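Imidazoleglycerol-phosphate dehydratase (Staphylococcus aureus subsp. aureus, PDB 2AE8) catalyses the manganese-dependent dehydration of imidazoleglycerol phosphate to imidazoleacetol phosphate, the sixth step of histidine biosynthesis. Local coordinates at residues 67-72 / 193-198; 123-128 / 189-194; 45-50 / 74-79; 119-124 / 197-202; 130-135 / 176-181. All coordinates share one frame; numbering follows the deposited sequence.

Contact 1: residues 67-72 / 193-198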
# COMPACT_ATOMS: atom_id res chain seq x y z
N LEU B 67 -31.43 25.33 -27.23
CA LEU B 67 -31.69 26.77 -27.35
C LEU B 67 -33.17 27.08 -27.23
O LEU B 67 -33.55 28.14 -26.75
CB LEU B 67 -31.09 27.34 -28.65
CG LEU B 67 -29.57 27.18 -28.75
CD1 LEU B 67 -29.00 27.74 -30.06
CD2 LEU B 67 -28.91 27.84 -27.54
N THR B 68 -34.03 26.14 -27.63
CA THR B 68 -35.46 26.31 -27.38
C THR B 68 -35.71 26.33 -25.87
O THR B 68 -36.49 27.14 -25.37
CB THR B 68 -36.30 25.22 -28.10
OG1 THR B 68 -36.14 25.39 -29.52
CG2 THR B 68 -37.79 25.31 -27.74
N LEU B 69 -35.01 25.46 -25.14
CA LEU B 69 -35.08 25.44 -23.68
C LEU B 69 -34.57 26.75 -23.06
O LEU B 69 -35.18 27.31 -22.13
CB LEU B 69 -34.29 24.24 -23.12
CG LEU B 69 -35.04 22.91 -23.16
CD1 LEU B 69 -34.04 21.76 -23.06
CD2 LEU B 69 -36.09 22.81 -22.03
N PHE B 70 -33.45 27.23 -23.58
CA PHE B 70 -32.87 28.50 -23.16
C PHE B 70 -33.92 29.62 -23.29
O PHE B 70 -34.14 30.40 -22.35
CB PHE B 70 -31.63 28.81 -24.01
CG PHE B 70 -31.10 30.21 -23.83
CD1 PHE B 70 -30.19 30.51 -22.81
CD2 PHE B 70 -31.50 31.24 -24.70
CE1 PHE B 70 -29.69 31.81 -22.64
CE2 PHE B 70 -31.02 32.54 -24.54
CZ PHE B 70 -30.12 32.83 -23.51
N THR B 71 -34.57 29.70 -24.44
CA THR B 71 -35.54 30.79 -24.64
C THR B 71 -36.65 30.75 -23.62
O THR B 71 -36.94 31.77 -23.00
CB THR B 71 -36.12 30.84 -26.08
OG1 THR B 71 -36.85 29.65 -26.38
CG2 THR B 71 -35.03 31.02 -27.07
N PHE B 72 -37.22 29.57 -23.39
CA PHE B 72 -38.32 29.43 -22.43
C PHE B 72 -37.90 29.75 -21.01
O PHE B 72 -38.62 30.44 -20.27
CB PHE B 72 -38.91 28.01 -22.48
CG PHE B 72 -40.10 27.81 -21.58
CD1 PHE B 72 -41.39 27.99 -22.07
CD2 PHE B 72 -39.93 27.45 -20.24
CE1 PHE B 72 -42.50 27.81 -21.23
CE2 PHE B 72 -41.03 27.27 -19.40
CZ PHE B 72 -42.32 27.45 -19.90
N ILE B 193 -28.30 21.31 -17.11
CA ILE B 193 -27.36 22.44 -17.20
C ILE B 193 -27.94 23.62 -18.02
O ILE B 193 -27.86 24.78 -17.59
CB ILE B 193 -26.01 22.00 -17.81
CG1 ILE B 193 -25.24 21.06 -16.84
CG2 ILE B 193 -25.15 23.23 -18.21
CD1 ILE B 193 -24.07 20.36 -17.52
N PHE B 194 -28.51 23.33 -19.19
CA PHE B 194 -29.17 24.38 -19.98
C PHE B 194 -30.34 25.02 -19.24
O PHE B 194 -30.47 26.24 -19.24
CB PHE B 194 -29.63 23.86 -21.34
CG PHE B 194 -28.61 24.01 -22.42
CD1 PHE B 194 -28.53 25.19 -23.15
CD2 PHE B 194 -27.72 22.96 -22.70
CE1 PHE B 194 -27.58 25.34 -24.17
CE2 PHE B 194 -26.75 23.10 -23.72
CZ PHE B 194 -26.68 24.30 -24.46
N LYS B 195 -31.18 24.22 -18.59
CA LYS B 195 -32.29 24.75 -17.81
C LYS B 195 -31.81 25.66 -16.67
O LYS B 195 -32.31 26.77 -16.49
CB LYS B 195 -33.21 23.64 -17.27
CG LYS B 195 -34.08 22.92 -18.35
CD LYS B 195 -35.06 21.88 -17.73
CE LYS B 195 -36.01 22.50 -16.67
NZ LYS B 195 -37.12 21.55 -16.28
N ALA B 196 -30.84 25.18 -15.89
CA ALA B 196 -30.33 25.93 -14.76
C ALA B 196 -29.63 27.22 -15.18
O ALA B 196 -29.84 28.24 -14.56
CB ALA B 196 -29.39 25.06 -13.91
N PHE B 197 -28.78 27.17 -16.20
CA PHE B 197 -28.11 28.38 -16.67
C PHE B 197 -29.13 29.44 -17.12
O PHE B 197 -29.01 30.61 -16.76
CB PHE B 197 -27.17 28.09 -17.83
CG PHE B 197 -26.57 29.34 -18.44
CD1 PHE B 197 -25.49 29.98 -17.84
CD2 PHE B 197 -27.13 29.90 -19.61
CE1 PHE B 197 -24.95 31.14 -18.38
CE2 PHE B 197 -26.60 31.07 -20.15
CZ PHE B 197 -25.50 31.69 -19.54
N SER B 198 -30.11 29.01 -17.93
CA SER B 198 -31.13 29.91 -18.48
C SER B 198 -31.90 30.59 -17.36
O SER B 198 -32.12 31.79 -17.39
CB SER B 198 -32.13 29.13 -19.32
OG SER B 198 -31.47 28.41 -20.32
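Ser198 on helix 186-205 sits against the backbone of helix 61-74: its OG lies 3.2 Å from Phe70 CA and its CB packs near Phe70 O. The same OG comes 3.5 Å from Phe70 CD1, approaching the ring obliquely. Next along, the Phe70 and Phe197 rings meet edge to edge, Phe70 CE1 to Phe197 CE2 at 4.0 Å, each atom near the other ring's plane. Leu69 CD2 touches Lys195 CG at 4.2 Å, and Leu67 CD2 reaches Phe194 CE1. Segments 67-72 and 193-198 run in the same general direction, their axes 8.6 Å apart at closest approach and crossing at -29°. In this beta-alpha-beta sandwich, built by duplication of a half-domain, the pairing lies in the buried helical layer. What turns Ser198 is its own helix: OG is anti to the carbonyl carbon (chi1 -56°) and donates to Phe194 O at 2.6 Å, while Ser198 N reaches that oxygen from the opposite face of its plane. Further out, Phe165 of helix 159-171 meets the rings of both Phe194 and Phe197. Lys195 carries its NZ away to a hydrogen bond with Tyr118 OH of a second subunit, and Leu69 packs beside the metal ligands His65 and Glu191.

Contact 2: residues 123-128 / 189-194. With MG (magnesium ion), chain L.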
# COMPACT_ATOMS: atom_id res chain seq x y z
N ILE B 123 -31.46 22.55 -10.86
CA ILE B 123 -32.43 21.80 -11.66
C ILE B 123 -32.17 20.29 -11.57
O ILE B 123 -31.07 19.83 -11.92
CB ILE B 123 -32.40 22.20 -13.15
CG1 ILE B 123 -32.83 23.67 -13.36
CG2 ILE B 123 -33.26 21.21 -14.01
CD1 ILE B 123 -34.31 23.90 -13.22
N PRO B 124 -33.19 19.52 -11.14
CA PRO B 124 -33.10 18.08 -11.17
C PRO B 124 -33.68 17.55 -12.50
O PRO B 124 -34.62 18.15 -13.06
CB PRO B 124 -33.99 17.68 -10.00
CG PRO B 124 -35.12 18.75 -10.05
CD PRO B 124 -34.49 19.98 -10.62
N MSE B 125 -33.08 16.49 -13.01
CA MSE B 125 -33.61 15.80 -14.18
C MSE B 125 -33.46 14.32 -13.91
O MSE B 125 -32.42 13.73 -14.19
CB MSE B 125 -32.83 16.17 -15.45
CG MSE B 125 -33.10 17.55 -16.01
SE MSE B 125 -34.93 17.74 -16.74
CE MSE B 125 -34.98 16.14 -17.86
N ASP B 126 -34.52 13.71 -13.37
CA ASP B 126 -34.46 12.37 -12.81
C ASP B 126 -33.20 12.23 -11.93
O ASP B 126 -33.10 12.93 -10.91
CB ASP B 126 -34.57 11.29 -13.90
CG ASP B 126 -35.98 11.23 -14.52
OD1 ASP B 126 -36.94 11.67 -13.87
OD2 ASP B 126 -36.13 10.75 -15.67
N GLU B 127 -32.26 11.37 -12.32
CA GLU B 127 -31.05 11.09 -11.54
C GLU B 127 -30.10 12.28 -11.42
O GLU B 127 -29.28 12.36 -10.49
CB GLU B 127 -30.31 9.87 -12.13
CG GLU B 127 -29.41 10.17 -13.38
CD GLU B 127 -30.16 10.70 -14.61
OE1 GLU B 127 -29.55 11.45 -15.41
OE2 GLU B 127 -31.36 10.38 -14.77
N THR B 128 -30.21 13.21 -12.36
CA THR B 128 -29.25 14.31 -12.48
C THR B 128 -29.66 15.48 -11.60
O THR B 128 -30.86 15.74 -11.44
CB THR B 128 -29.17 14.79 -13.94
OG1 THR B 128 -28.49 13.81 -14.71
CG2 THR B 128 -28.41 16.13 -14.06
N GLU B 189 -28.22 15.31 -18.22
CA GLU B 189 -27.13 16.11 -17.69
C GLU B 189 -27.06 17.45 -18.42
O GLU B 189 -27.00 18.50 -17.81
CB GLU B 189 -25.81 15.35 -17.86
CG GLU B 189 -25.56 14.24 -16.81
CD GLU B 189 -24.45 13.27 -17.22
OE1 GLU B 189 -23.79 13.47 -18.28
OE2 GLU B 189 -24.27 12.27 -16.51
N ILE B 190 -27.01 17.38 -19.74
CA ILE B 190 -26.96 18.58 -20.56
C ILE B 190 -28.23 19.43 -20.39
O ILE B 190 -28.16 20.65 -20.26
CB ILE B 190 -26.76 18.20 -22.03
CG1 ILE B 190 -25.42 17.45 -22.17
CG2 ILE B 190 -26.77 19.45 -22.90
CD1 ILE B 190 -25.26 16.69 -23.49
N GLU B 191 -29.38 18.78 -20.39
CA GLU B 191 -30.65 19.49 -20.23
C GLU B 191 -30.75 20.22 -18.89
O GLU B 191 -31.13 21.39 -18.86
CB GLU B 191 -31.84 18.55 -20.46
CG GLU B 191 -33.18 19.24 -20.31
CD GLU B 191 -34.29 18.55 -21.09
OE1 GLU B 191 -34.03 17.53 -21.77
OE2 GLU B 191 -35.43 19.03 -21.01
N ALA B 192 -30.42 19.54 -17.79
CA ALA B 192 -30.39 20.21 -16.48
C ALA B 192 -29.48 21.44 -16.48
O ALA B 192 -29.82 22.49 -15.93
CB ALA B 192 -29.97 19.22 -15.36
N ILE B 193 -28.30 21.31 -17.11
CA ILE B 193 -27.36 22.44 -17.20
C ILE B 193 -27.94 23.62 -18.02
O ILE B 193 -27.86 24.78 -17.59
CB ILE B 193 -26.01 22.00 -17.81
CG1 ILE B 193 -25.24 21.06 -16.84
CG2 ILE B 193 -25.15 23.23 -18.21
CD1 ILE B 193 -24.07 20.36 -17.52
N PHE B 194 -28.51 23.33 -19.19
CA PHE B 194 -29.17 24.38 -19.98
C PHE B 194 -30.34 25.02 -19.24
O PHE B 194 -30.47 26.24 -19.24
CB PHE B 194 -29.63 23.86 -21.34
CG PHE B 194 -28.61 24.01 -22.42
CD1 PHE B 194 -28.53 25.19 -23.15
CD2 PHE B 194 -27.72 22.96 -22.70
CE1 PHE B 194 -27.58 25.34 -24.17
CE2 PHE B 194 -26.75 23.10 -23.72
CZ PHE B 194 -26.68 24.30 -24.46
MG MG L . -34.83 16.93 -23.64
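A single methyl group, Ala192 CB, is the hub where strand 118-125 and the start of the next strand meet helix 186-205: Met125 CG at 3.6 Å, Thr128 CG2 at 3.7 Å and Ile123 O at 3.7 Å all converge on it. This is helix-on-sheet packing in the beta-alpha-beta sandwich, the helix running roughly antiparallel to strand 123-125, with a type II' turn from Met125 to Thr128 joining strands 118-125 and 128-135 in a hairpin. Met125, a selenomethionine, bends at chi2 and chi3 and crosses Glu191 at about a right angle, its CE 4.1 Å from Glu191 CD. Glu191 itself is an extended chain with CG anti to the backbone N (chi1 180°), which carries the carboxylate out from the helix to the metal. His187 of the same helix and His92 of a third subunit bind the same magnesium ion, so the site is completed across an interface. On the other flank Thr128 CG2 packs near Glu189 CA, and Glu189 sends its carboxylate to Ser149 and Gly184. Thr128 OG1 lies 3.6 Å from Glu189 CG and donates to Glu127 OE1 at 2.7 Å, meeting that oxygen from above the carboxylate plane. Only OE1 of Glu191 binds the magnesium ion, at 2.1 Å.

Contact 3: residues 45-50 / 74-79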
# COMPACT_ATOMS: atom_id res chain seq x y z
N ILE B 45 -28.76 36.33 -36.19
CA ILE B 45 -29.32 36.09 -34.87
C ILE B 45 -29.84 37.36 -34.23
O ILE B 45 -29.20 38.40 -34.31
CB ILE B 45 -28.26 35.43 -33.92
CG1 ILE B 45 -27.78 34.11 -34.52
CG2 ILE B 45 -28.82 35.24 -32.51
CD1 ILE B 45 -26.56 33.49 -33.84
N SER B 46 -31.01 37.26 -33.61
CA SER B 46 -31.54 38.32 -32.79
C SER B 46 -31.98 37.76 -31.46
O SER B 46 -32.48 36.64 -31.40
CB SER B 46 -32.74 39.00 -33.46
OG SER B 46 -33.85 38.11 -33.57
N ILE B 47 -31.82 38.57 -30.42
CA ILE B 47 -32.31 38.25 -29.10
C ILE B 47 -33.15 39.42 -28.57
O ILE B 47 -32.88 40.58 -28.89
CB ILE B 47 -31.12 37.92 -28.15
CG1 ILE B 47 -31.62 37.25 -26.86
CG2 ILE B 47 -30.26 39.16 -27.86
CD1 ILE B 47 -30.52 36.49 -26.10
N SER B 48 -34.17 39.12 -27.77
CA SER B 48 -35.02 40.15 -27.18
C SER B 48 -35.59 39.72 -25.84
O SER B 48 -35.97 38.56 -25.68
CB SER B 48 -36.17 40.50 -28.14
OG SER B 48 -36.85 41.64 -27.67
N ASP B 49 -35.69 40.66 -24.89
CA ASP B 49 -36.27 40.38 -23.57
C ASP B 49 -37.77 40.68 -23.55
O ASP B 49 -38.28 41.33 -22.63
CB ASP B 49 -35.54 41.14 -22.45
CG ASP B 49 -35.81 40.54 -21.04
OD1 ASP B 49 -36.66 39.63 -20.92
OD2 ASP B 49 -35.16 40.98 -20.06
N ASP B 50 -38.47 40.23 -24.58
CA ASP B 50 -39.92 40.31 -24.59
C ASP B 50 -40.45 38.88 -24.65
O ASP B 50 -39.74 37.93 -24.26
CB ASP B 50 -40.42 41.17 -25.76
CG ASP B 50 -40.16 40.55 -27.12
OD1 ASP B 50 -39.67 39.40 -27.20
OD2 ASP B 50 -40.46 41.22 -28.14
N SER B 74 -35.08 31.39 -19.84
CA SER B 74 -34.50 32.73 -19.64
C SER B 74 -35.52 33.87 -19.80
O SER B 74 -35.28 34.98 -19.33
CB SER B 74 -33.34 32.98 -20.61
OG SER B 74 -33.79 33.06 -21.95
N GLY B 75 -36.62 33.59 -20.50
CA GLY B 75 -37.58 34.62 -20.89
C GLY B 75 -37.15 35.43 -22.11
O GLY B 75 -37.84 36.38 -22.51
N LEU B 76 -36.02 35.07 -22.72
CA LEU B 76 -35.52 35.80 -23.88
C LEU B 76 -35.91 35.12 -25.18
O LEU B 76 -35.88 33.90 -25.28
CB LEU B 76 -34.00 35.96 -23.82
CG LEU B 76 -33.41 36.50 -22.51
CD1 LEU B 76 -31.90 36.32 -22.50
CD2 LEU B 76 -33.78 37.96 -22.30
N SER B 77 -36.26 35.93 -26.19
CA SER B 77 -36.63 35.40 -27.49
C SER B 77 -35.42 35.32 -28.39
O SER B 77 -34.69 36.31 -28.56
CB SER B 77 -37.72 36.27 -28.14
OG SER B 77 -38.72 36.57 -27.17
N LEU B 78 -35.20 34.15 -28.96
CA LEU B 78 -34.11 33.95 -29.89
C LEU B 78 -34.63 33.67 -31.27
O LEU B 78 -35.54 32.86 -31.46
CB LEU B 78 -33.25 32.75 -29.45
CG LEU B 78 -31.92 32.96 -28.76
CD1 LEU B 78 -31.33 31.59 -28.42
CD2 LEU B 78 -30.96 33.75 -29.65
N ASN B 79 -34.03 34.32 -32.25
CA ASN B 79 -34.25 33.95 -33.63
C ASN B 79 -32.93 33.71 -34.31
O ASN B 79 -32.09 34.61 -34.41
CB ASN B 79 -35.10 34.99 -34.36
CG ASN B 79 -36.52 35.02 -33.85
OD1 ASN B 79 -37.37 34.29 -34.35
ND2 ASN B 79 -36.76 35.79 -32.80
O HOH W 1 -35.18 37.80 -31.23
O HOH W 2 -39.19 37.61 -20.74
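The carboxylate of Asp49 lies against a methyl of Leu76, whose CD2 is 3.5 Å from Asp49 CG and close to OD1 as well; a water at OD1 also donates to Gly75 O. Asn79 packs beside Ser46, its CB 3.5 Å from Ser46 OG, and its amide ND2 donates to a second water that also bonds Ser46 OG and Ser77 O. That water ties the two side chains to the strand backbone, while OD1 of Asn79 turns to a weak bond with His55 N. The carboxylate of Asp50 comes within 3.0 Å of Ser77 OG through OD1, which also bonds Ser52 OG; the Ser77 proton has Ser52 O as another possible acceptor. The strands these groups flank or belong to, 43-48 and 77-82, pair antiparallel in the N-terminal four-stranded mixed sheet of the beta-alpha-beta sandwich. Ser46 with Asn79 and Ser48 with Ser77 are hydrogen-bonded pairs, the shortest bond being Ser77 N to Ser48 O at 2.7 Å, in the carbonyl plane. Ile47 and Leu78 form the non-hydrogen-bonded pair between them. On their face of the sheet, Ile45 CG2 and Leu78 CD2 lie side by side at 3.9 Å. With CG1 anti to the backbone N (chi1 -166°), Ile47 brings its CD1 to within 3.9 Å of CD1 of Leu76, just before the strand. Helices 61-74 and 90-111 cover this face, Phe70 reaching Leu76 and Leu78. The chain leaves helical geometry at Gly75, where phi is positive, and enters the strand at Ser77; Ser74 OG accepts from Leu76 N in an ST turn.

Contact 4: residues 119-124 / 197-202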
# COMPACT_ATOMS: atom_id res chain seq x y z
N GLY B 119 -27.87 35.38 -9.95
CA GLY B 119 -28.88 34.32 -10.06
C GLY B 119 -28.27 32.94 -9.84
O GLY B 119 -27.19 32.65 -10.38
N THR B 120 -28.95 32.12 -9.04
CA THR B 120 -28.58 30.71 -8.80
C THR B 120 -29.80 29.80 -9.03
O THR B 120 -30.90 30.09 -8.54
CB THR B 120 -28.07 30.53 -7.35
OG1 THR B 120 -26.82 31.22 -7.20
CG2 THR B 120 -27.83 29.05 -7.02
N MSE B 121 -29.61 28.72 -9.78
CA MSE B 121 -30.68 27.75 -10.00
C MSE B 121 -30.20 26.29 -9.85
O MSE B 121 -29.18 25.91 -10.41
CB MSE B 121 -31.31 27.94 -11.38
CG MSE B 121 -32.54 27.09 -11.61
SE MSE B 121 -34.05 27.86 -10.60
CE MSE B 121 -35.22 26.41 -10.63
N TYR B 122 -30.97 25.50 -9.11
CA TYR B 122 -30.79 24.05 -9.08
C TYR B 122 -31.86 23.45 -9.97
O TYR B 122 -33.05 23.82 -9.87
CB TYR B 122 -30.94 23.53 -7.65
CG TYR B 122 -29.70 23.65 -6.78
CD1 TYR B 122 -29.42 24.82 -6.08
CD2 TYR B 122 -28.82 22.58 -6.65
CE1 TYR B 122 -28.29 24.92 -5.27
CE2 TYR B 122 -27.70 22.67 -5.84
CZ TYR B 122 -27.44 23.84 -5.16
OH TYR B 122 -26.33 23.92 -4.36
N ILE B 123 -31.46 22.55 -10.86
CA ILE B 123 -32.43 21.80 -11.66
C ILE B 123 -32.17 20.29 -11.57
O ILE B 123 -31.07 19.83 -11.92
CB ILE B 123 -32.40 22.20 -13.15
CG1 ILE B 123 -32.83 23.67 -13.36
CG2 ILE B 123 -33.26 21.21 -14.01
CD1 ILE B 123 -34.31 23.90 -13.22
N PRO B 124 -33.19 19.52 -11.14
CA PRO B 124 -33.10 18.08 -11.17
C PRO B 124 -33.68 17.55 -12.50
O PRO B 124 -34.62 18.15 -13.06
CB PRO B 124 -33.99 17.68 -10.00
CG PRO B 124 -35.12 18.75 -10.05
CD PRO B 124 -34.49 19.98 -10.62
N PHE B 197 -28.78 27.17 -16.20
CA PHE B 197 -28.11 28.38 -16.67
C PHE B 197 -29.13 29.44 -17.12
O PHE B 197 -29.01 30.61 -16.76
CB PHE B 197 -27.17 28.09 -17.83
CG PHE B 197 -26.57 29.34 -18.44
CD1 PHE B 197 -25.49 29.98 -17.84
CD2 PHE B 197 -27.13 29.90 -19.61
CE1 PHE B 197 -24.95 31.14 -18.38
CE2 PHE B 197 -26.60 31.07 -20.15
CZ PHE B 197 -25.50 31.69 -19.54
N SER B 198 -30.11 29.01 -17.93
CA SER B 198 -31.13 29.91 -18.48
C SER B 198 -31.90 30.59 -17.36
O SER B 198 -32.12 31.79 -17.39
CB SER B 198 -32.13 29.13 -19.32
OG SER B 198 -31.47 28.41 -20.32
N ARG B 199 -32.33 29.80 -16.38
CA ARG B 199 -33.12 30.31 -15.29
C ARG B 199 -32.30 31.26 -14.44
O ARG B 199 -32.78 32.33 -14.09
CB ARG B 199 -33.69 29.19 -14.44
CG ARG B 199 -34.82 28.44 -15.10
CD ARG B 199 -35.86 28.06 -14.08
NE ARG B 199 -37.19 28.09 -14.69
CZ ARG B 199 -38.30 28.49 -14.08
NH1 ARG B 199 -38.29 28.90 -12.82
NH2 ARG B 199 -39.43 28.46 -14.75
N ALA B 200 -31.07 30.87 -14.11
CA ALA B 200 -30.16 31.72 -13.33
C ALA B 200 -29.90 33.04 -14.05
O ALA B 200 -29.88 34.11 -13.42
CB ALA B 200 -28.83 31.00 -13.07
N LEU B 201 -29.65 32.96 -15.36
CA LEU B 201 -29.47 34.15 -16.18
C LEU B 201 -30.72 35.03 -16.15
O LEU B 201 -30.63 36.21 -15.86
CB LEU B 201 -29.10 33.80 -17.63
CG LEU B 201 -28.92 35.01 -18.57
CD1 LEU B 201 -27.75 35.90 -18.16
CD2 LEU B 201 -28.79 34.58 -20.02
N GLY B 202 -31.88 34.42 -16.43
CA GLY B 202 -33.16 35.12 -16.34
C GLY B 202 -33.29 35.88 -15.02
O GLY B 202 -33.59 37.08 -15.02
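Met121, a selenomethionine, and Arg199 slant across one another, the Met121 chain crossing the aliphatic part of the arginine. Met121 CG meets Arg199 CB at 3.7 Å, and further out both SE and CE of Met121 lie 3.9 Å from Arg199 CD. CG anti to the backbone N (chi1 -173°) and a bend at chi2 are what bring SE and CE of Met121 against the arginine. Arg199 is itself bent at chi2 and chi3, and its NE is held by a hydrogen bond to His73 ND1 of helix 61-74. The Arg199 atoms that touch Met121 are CB and CD, while NE has its partner on that other helix. Ala200 meets the strand one residue further on: its CB is 3.6 Å from Gly119 O and 4.3 Å from Met121 CB. Gly119 is the point of tightest backbone approach, its CA 4.4 Å from Ala200 CA. Gly119 CA also makes a CA-H...O contact of 3.5 Å to Ala200 O, with an angle of 164° at the hydrogen. Strand 118-125 is an outermost strand of its sheet within the chain, bonded through its backbone to strand 128-135, whose Val134 also touches Ala200. Segments 119-124 and 197-202 run at 151° to each other; helix 186-205 lies over both strands, with helix 61-74 beyond it, while Tyr118 of a second subunit packs on Met121 and Arg199.

Contact 5: residues 130-135 / 176-181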
# COMPACT_ATOMS: atom_id res chain seq x y z
N ALA B 130 -28.21 19.59 -11.40
CA ALA B 130 -27.24 20.62 -11.73
C ALA B 130 -27.49 21.90 -10.97
O ALA B 130 -28.65 22.25 -10.65
CB ALA B 130 -27.21 20.87 -13.24
N ARG B 131 -26.39 22.61 -10.67
CA ARG B 131 -26.46 23.95 -10.11
C ARG B 131 -25.71 24.90 -11.03
O ARG B 131 -24.57 24.62 -11.42
CB ARG B 131 -25.85 24.04 -8.71
CG ARG B 131 -25.75 25.47 -8.17
CD ARG B 131 -24.96 25.57 -6.87
NE ARG B 131 -23.56 25.21 -7.08
CZ ARG B 131 -22.92 24.27 -6.38
NH1 ARG B 131 -23.56 23.60 -5.42
NH2 ARG B 131 -21.64 24.00 -6.64
N VAL B 132 -26.33 26.03 -11.35
CA VAL B 132 -25.63 27.08 -12.08
C VAL B 132 -25.77 28.39 -11.33
O VAL B 132 -26.87 28.74 -10.89
CB VAL B 132 -26.10 27.20 -13.53
CG1 VAL B 132 -25.38 28.35 -14.22
CG2 VAL B 132 -25.85 25.86 -14.28
N VAL B 133 -24.65 29.09 -11.20
CA VAL B 133 -24.55 30.37 -10.51
C VAL B 133 -24.06 31.37 -11.54
O VAL B 133 -23.01 31.16 -12.14
CB VAL B 133 -23.52 30.32 -9.33
CG1 VAL B 133 -23.34 31.70 -8.71
CG2 VAL B 133 -23.96 29.30 -8.25
N VAL B 134 -24.83 32.44 -11.77
CA VAL B 134 -24.34 33.52 -12.64
C VAL B 134 -24.28 34.88 -11.96
O VAL B 134 -25.14 35.22 -11.14
CB VAL B 134 -24.96 33.59 -14.11
CG1 VAL B 134 -25.80 32.38 -14.49
CG2 VAL B 134 -25.62 34.95 -14.45
N ASP B 135 -23.23 35.61 -12.27
CA ASP B 135 -23.07 36.97 -11.80
C ASP B 135 -22.83 37.82 -13.04
O ASP B 135 -21.82 37.65 -13.73
CB ASP B 135 -21.88 37.06 -10.82
CG ASP B 135 -21.60 38.49 -10.36
OD1 ASP B 135 -22.33 39.42 -10.77
OD2 ASP B 135 -20.62 38.69 -9.59
N THR B 176 -19.61 32.80 -14.32
CA THR B 176 -20.57 31.68 -14.23
C THR B 176 -19.90 30.41 -13.69
O THR B 176 -18.82 30.06 -14.15
CB THR B 176 -21.23 31.40 -15.61
OG1 THR B 176 -21.97 32.56 -16.01
CG2 THR B 176 -22.17 30.19 -15.56
N HIS B 177 -20.53 29.77 -12.71
CA HIS B 177 -20.09 28.45 -12.23
C HIS B 177 -21.17 27.43 -12.57
O HIS B 177 -22.31 27.56 -12.13
CB HIS B 177 -19.82 28.47 -10.72
CG HIS B 177 -18.52 29.15 -10.35
ND1 HIS B 177 -17.53 28.51 -9.64
CD2 HIS B 177 -18.06 30.40 -10.60
CE1 HIS B 177 -16.50 29.33 -9.48
NE2 HIS B 177 -16.81 30.49 -10.05
N ILE B 178 -20.79 26.42 -13.35
CA ILE B 178 -21.67 25.31 -13.69
C ILE B 178 -21.17 24.05 -12.98
O ILE B 178 -20.00 23.67 -13.13
CB ILE B 178 -21.72 25.09 -15.22
CG1 ILE B 178 -22.40 26.30 -15.91
CG2 ILE B 178 -22.41 23.76 -15.55
CD1 ILE B 178 -22.41 26.24 -17.42
N ASP B 179 -22.06 23.41 -12.23
CA ASP B 179 -21.70 22.22 -11.44
C ASP B 179 -22.74 21.12 -11.65
O ASP B 179 -23.93 21.33 -11.40
CB ASP B 179 -21.65 22.56 -9.94
CG ASP B 179 -20.35 23.24 -9.52
OD1 ASP B 179 -19.31 22.54 -9.49
OD2 ASP B 179 -20.35 24.45 -9.17
N LEU B 180 -22.28 19.96 -12.10
CA LEU B 180 -23.12 18.79 -12.15
C LEU B 180 -22.95 18.11 -10.81
O LEU B 180 -21.90 17.51 -10.56
CB LEU B 180 -22.64 17.83 -13.24
CG LEU B 180 -23.58 17.27 -14.29
CD1 LEU B 180 -22.99 15.96 -14.86
CD2 LEU B 180 -25.02 17.10 -13.83
N ILE B 181 -23.95 18.21 -9.94
CA ILE B 181 -23.83 17.65 -8.59
C ILE B 181 -23.89 16.12 -8.64
O ILE B 181 -23.14 15.45 -7.94
CB ILE B 181 -24.87 18.23 -7.62
CG1 ILE B 181 -24.58 19.74 -7.44
CG2 ILE B 181 -24.84 17.48 -6.28
CD1 ILE B 181 -25.77 20.51 -7.09
O HOH W 3 -22.32 26.18 -9.42
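Strands 128-135 and 175-182 are the central antiparallel pair of the C-terminal four-stranded mixed sheet, and their side chains divide cleanly between its two faces. Arg131 with Asp179 and Val133 with His177 are the hydrogen-bonded pairs, each joined by two backbone bonds of 2.9 Å. On their face Arg131 and Asp179 lie side by side, and NH2 of the arginine forms a salt bridge to Asp179 OD2 at 2.9 Å; the hydrogen bond within it is weak, at 146°. The oxygen sits at the edge of the guanidinium, near its plane, although the carboxylate is turned 66° from that plane. A bend at chi3 (65°) turns the guanidinium alongside the Asp179 carboxylate. Arg131 NE donates to a water 2.8 Å away, which lies in the guanidinium plane and near both Asp179 OD2 and His177 O. Ile181 CD1 closes on the arginine stem, 3.9 Å from Arg131 CB. The polar ends have further partners: Arg131 NH1 bonds Tyr122 OH, Asp179 OD1 makes a salt bridge to Arg182 of a fourth subunit, and His177 bonds Asp126 O of that subunit. The other face is mainly apolar. Val132 CG2 and Ile178 CG1 run alongside at 3.8 Å, and Val132 CG1 meets Thr176 CG2 at 3.9 Å. Thr176 OG1 lies against Val134 CB and is buried without a polar partner. Helices 186-205 and 159-171 cover these residues, so one face of the sheet meets helices and the other meets subunits, as fits a half-domain of the beta-alpha-beta sandwich in its 24-chain assembly.

How the contacts relate
Helix 186-205 links three of the five: contacts 2, 1 and 4, in that order along the chain, take overlapping parts of it, with contact 2 at the metal end. Contacts 2 and 4 are also joined through strand 118-125, their centres about 11 Å apart. Contact 5 carries the same sheet one strand inward; Ile123 N and Ala130 O, 2.8 Å apart, probably bond it to both, and its Val132 packs on Ala196 of contact 1. Contact 3 belongs to the other sheet, its centre about 22 Å from that of contact 5, and reaches contact 1 where Phe70 CD2 meets Leu78 CD1 at 3.7 Å. Contact 2 supplies the metal ligand Glu191, and Leu69 CD1 of contact 1 packs 3.7 Å from Glu191 OE2.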